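Local coordinates for protein diaminopropionate ammonia-lyase (Escherichia coli, PDB 4D9I) that uses pyridoxal 5'-phosphate to convert both L- and D-2,3-diaminopropionate into pyruvate and ammonia, working as a homodimer, at residues P224-L229 with A369-I374. Residues are numbered along the deposited sequence; the frame is centred on the assembly and turned at random.
Sequences PTHVLL and AVVLVI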
ATOM      1  N   PRO B 224     -21.384  15.225   8.282  1.00 28.84           N
ATOM      2  CA  PRO B 224     -20.143  15.062   9.039  1.00 27.39           C
ATOM      3  C   PRO B 224     -20.261  15.598  10.477  1.00 28.50           C
ATOM      4  O   PRO B 224     -20.859  16.661  10.708  1.00 29.83           O
ATOM      5  CB  PRO B 224     -19.139  15.880   8.230  1.00 25.82           C
ATOM      6  CG  PRO B 224     -19.956  16.942   7.546  1.00 26.69           C
ATOM      7  CD  PRO B 224     -21.371  16.421   7.423  1.00 28.50           C
ATOM      8  N   THR B 225     -19.690  14.865  11.427  1.00 27.91           N
ATOM      9  CA  THR B 225     -19.524  15.367  12.784  1.00 28.86           C
ATOM     10  C   THR B 225     -18.170  16.069  12.956  1.00 27.87           C
ATOM     11  O   THR B 225     -18.040  16.969  13.801  1.00 29.07           O
ATOM     12  CB  THR B 225     -19.592  14.217  13.811  1.00 29.42           C
ATOM     13  OG1 THR B 225     -18.652  13.207  13.431  1.00 27.43           O
ATOM     14  CG2 THR B 225     -20.997  13.619  13.869  1.00 30.88           C
ATOM     15  N   HIS B 226     -17.173  15.636  12.178  1.00 26.05           N
ATOM     16  CA  HIS B 226     -15.792  16.130  12.270  1.00 25.38           C
ATOM     17  C   HIS B 226     -15.225  16.491  10.932  1.00 23.99           C
ATOM     18  O   HIS B 226     -15.656  15.950   9.914  1.00 23.40           O
ATOM     19  CB  HIS B 226     -14.874  15.053  12.865  1.00 24.95           C
ATOM     20  CG  HIS B 226     -15.209  14.686  14.280  1.00 26.49           C
ATOM     21  ND1 HIS B 226     -16.330  14.018  14.605  1.00 27.71           N
ATOM     22  CD2 HIS B 226     -14.540  14.932  15.474  1.00 27.66           C
ATOM     23  CE1 HIS B 226     -16.388  13.837  15.944  1.00 29.22           C
ATOM     24  NE2 HIS B 226     -15.297  14.408  16.481  1.00 29.38           N
ATOM     25  N   VAL B 227     -14.244  17.400  10.934  1.00 23.76           N
ATOM     26  CA  VAL B 227     -13.368  17.604   9.780  1.00 22.77           C
ATOM     27  C   VAL B 227     -11.926  17.839  10.253  1.00 22.79           C
ATOM     28  O   VAL B 227     -11.681  18.596  11.211  1.00 23.63           O
ATOM     29  CB  VAL B 227     -13.877  18.714   8.821  1.00 22.85           C
ATOM     30  CG1 VAL B 227     -13.929  20.083   9.501  1.00 24.06           C
ATOM     31  CG2 VAL B 227     -13.035  18.767   7.544  1.00 21.21           C
ATOM     32  N   LEU B 228     -10.995  17.125   9.623  1.00 21.59           N
ATOM     33  CA  LEU B 228      -9.583  17.344   9.846  1.00 21.84           C
ATOM     34  C   LEU B 228      -9.038  18.122   8.667  1.00 21.17           C
ATOM     35  O   LEU B 228      -9.220  17.731   7.505  1.00 20.87           O
ATOM     36  CB  LEU B 228      -8.824  16.025  10.056  1.00 21.84           C
ATOM     37  CG  LEU B 228      -8.864  15.561  11.533  1.00 23.24           C
ATOM     38  CD1 LEU B 228     -10.226  14.968  11.879  1.00 23.63           C
ATOM     39  CD2 LEU B 228      -7.763  14.550  11.863  1.00 23.79           C
ATOM     40  N   LEU B 229      -8.381  19.230   8.969  1.00 21.40           N
ATOM     41  CA  LEU B 229      -7.860  20.097   7.938  1.00 20.54           C
ATOM     42  C   LEU B 229      -6.381  20.375   8.203  1.00 21.39           C
ATOM     43  O   LEU B 229      -6.030  21.034   9.188  1.00 22.43           O
ATOM     44  CB  LEU B 229      -8.683  21.412   7.896  1.00 20.68           C
ATOM     45  CG  LEU B 229     -10.165  21.308   7.483  1.00 20.35           C
ATOM     46  CD1 LEU B 229     -10.902  22.635   7.724  1.00 21.30           C
ATOM     47  CD2 LEU B 229     -10.284  20.886   6.018  1.00 19.10           C
ATOM     48  N   ALA B 369     -19.188   8.987  15.136  1.00 28.86           N
ATOM     49  CA  ALA B 369     -18.455  10.010  14.375  1.00 27.07           C
ATOM     50  C   ALA B 369     -18.407   9.766  12.867  1.00 25.54           C
ATOM     51  O   ALA B 369     -18.152   8.649  12.402  1.00 24.58           O
ATOM     52  CB  ALA B 369     -17.056  10.226  14.933  1.00 25.98           C
ATOM     53  N   VAL B 370     -18.676  10.837  12.118  1.00 25.29           N
ATOM     54  CA  VAL B 370     -18.553  10.864  10.672  1.00 24.30           C
ATOM     55  C   VAL B 370     -17.460  11.884  10.321  1.00 23.01           C
ATOM     56  O   VAL B 370     -17.627  13.109  10.522  1.00 23.36           O
ATOM     57  CB  VAL B 370     -19.901  11.205  10.009  1.00 25.87           C
ATOM     58  CG1 VAL B 370     -19.769  11.254   8.505  1.00 25.10           C
ATOM     59  CG2 VAL B 370     -20.967  10.180  10.415  1.00 27.85           C
ATOM     60  N   VAL B 371     -16.340  11.382   9.799  1.00 21.55           N
ATOM     61  CA  VAL B 371     -15.109  12.175   9.776  1.00 20.62           C
ATOM     62  C   VAL B 371     -14.661  12.476   8.341  1.00 19.82           C
ATOM     63  O   VAL B 371     -14.295  11.577   7.599  1.00 18.91           O
ATOM     64  CB  VAL B 371     -13.990  11.485  10.578  1.00 20.22           C
ATOM     65  CG1 VAL B 371     -12.766  12.390  10.709  1.00 20.04           C
ATOM     66  CG2 VAL B 371     -14.487  11.078  11.973  1.00 21.31           C
ATOM     67  N   LEU B 372     -14.737  13.755   7.972  1.00 20.10           N
ATOM     68  CA  LEU B 372     -14.323  14.230   6.683  1.00 19.61           C
ATOM     69  C   LEU B 372     -12.833  14.543   6.725  1.00 18.96           C
ATOM     70  O   LEU B 372     -12.367  15.295   7.575  1.00 19.35           O
ATOM     71  CB  LEU B 372     -15.144  15.480   6.281  1.00 20.35           C
ATOM     72  CG  LEU B 372     -14.731  16.236   5.007  1.00 20.13           C
ATOM     73  CD1 LEU B 372     -14.712  15.338   3.791  1.00 19.51           C
ATOM     74  CD2 LEU B 372     -15.677  17.416   4.779  1.00 21.50           C
ATOM     75  N   VAL B 373     -12.087  13.932   5.816  1.00 18.66           N
ATOM     76  CA  VAL B 373     -10.638  14.141   5.697  1.00 18.47           C
ATOM     77  C   VAL B 373     -10.403  14.657   4.292  1.00 18.50           C
ATOM     78  O   VAL B 373     -11.115  14.258   3.371  1.00 18.56           O
ATOM     79  CB  VAL B 373      -9.888  12.805   5.931  1.00 18.32           C
ATOM     80  CG1 VAL B 373      -8.389  12.949   5.760  1.00 18.47           C
ATOM     81  CG2 VAL B 373     -10.182  12.295   7.349  1.00 18.92           C
ATOM     82  N   ILE B 374      -9.431  15.562   4.130  1.00 18.21           N
ATOM     83  CA  ILE B 374      -9.052  16.025   2.813  1.00 17.76           C
ATOM     84  C   ILE B 374      -7.664  15.512   2.450  1.00 17.35           C
ATOM     85  O   ILE B 374      -6.691  15.777   3.170  1.00 17.62           O
ATOM     86  CB  ILE B 374      -9.078  17.577   2.701  1.00 18.46           C
ATOM     87  CG1 ILE B 374     -10.329  18.184   3.357  1.00 18.90           C
ATOM     88  CG2 ILE B 374      -8.881  17.995   1.246  1.00 18.64           C
ATOM     89  CD1 ILE B 374     -11.683  17.872   2.713  1.00 19.10           C
TER
HETATM   90  O   HOH W   1      -7.452  16.225   6.025  1.00 16.52           O
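Thr225 turns its hydroxyl onto the start of strand 370-375: OG1 accepts the backbone N-H of Val370 at 2.7 Å from Val370 N. The same OG1 lies in the plane of the His226 ring, at its edge, 2.7 Å from His226 ND1 in a hydrogen bond that either partner could donate. It can serve both because chi1 of 53° sets it between its own backbone N and carbonyl carbon, while CG2 goes anti to the latter. A valine here would probably leave Val370 N and His226 ND1 without their shared partner and the imidazole less fixed in its rotation. The carbonyl of Val370 answers with two bonds, taking Thr225 N in its plane on a lone pair and His226 N tilted from that plane. Further on the strands run parallel, the N-H of Leu372 rising to His226 O from above the carbonyl plane and Leu372 O receiving Leu228 N almost head-on (C=O...N 176°). They then splay, and a water bridges Leu228 O and Ile374 N, 2.8 Å from each.

Side chains alternate between the two faces. On one, Val371 CG1, anti to its backbone N (chi1 -173°), touches His226 CB at 4.0 Å and Leu228 CD1 at 3.8 Å, while His226 CE1 comes to 3.8 Å from Ala369 CB and the ring stacks on His254. On the other, Val227 and Leu372 lie side by side with Val227 CG2 4.0 Å from Leu372 CG; helix 235-248 covers Val227 and helix 208-220 covers Leu372. Leu229 and Ile374 do likewise, with Leu229 CD2 3.8 Å from Ile374 CG1. The pair joins neighbouring central strands, 140 residues apart in sequence, in the larger, mixed sheet of an alpha/beta fold characteristic of fold type II PLP-dependent enzymes, the tryptophan synthase beta-like superfamily.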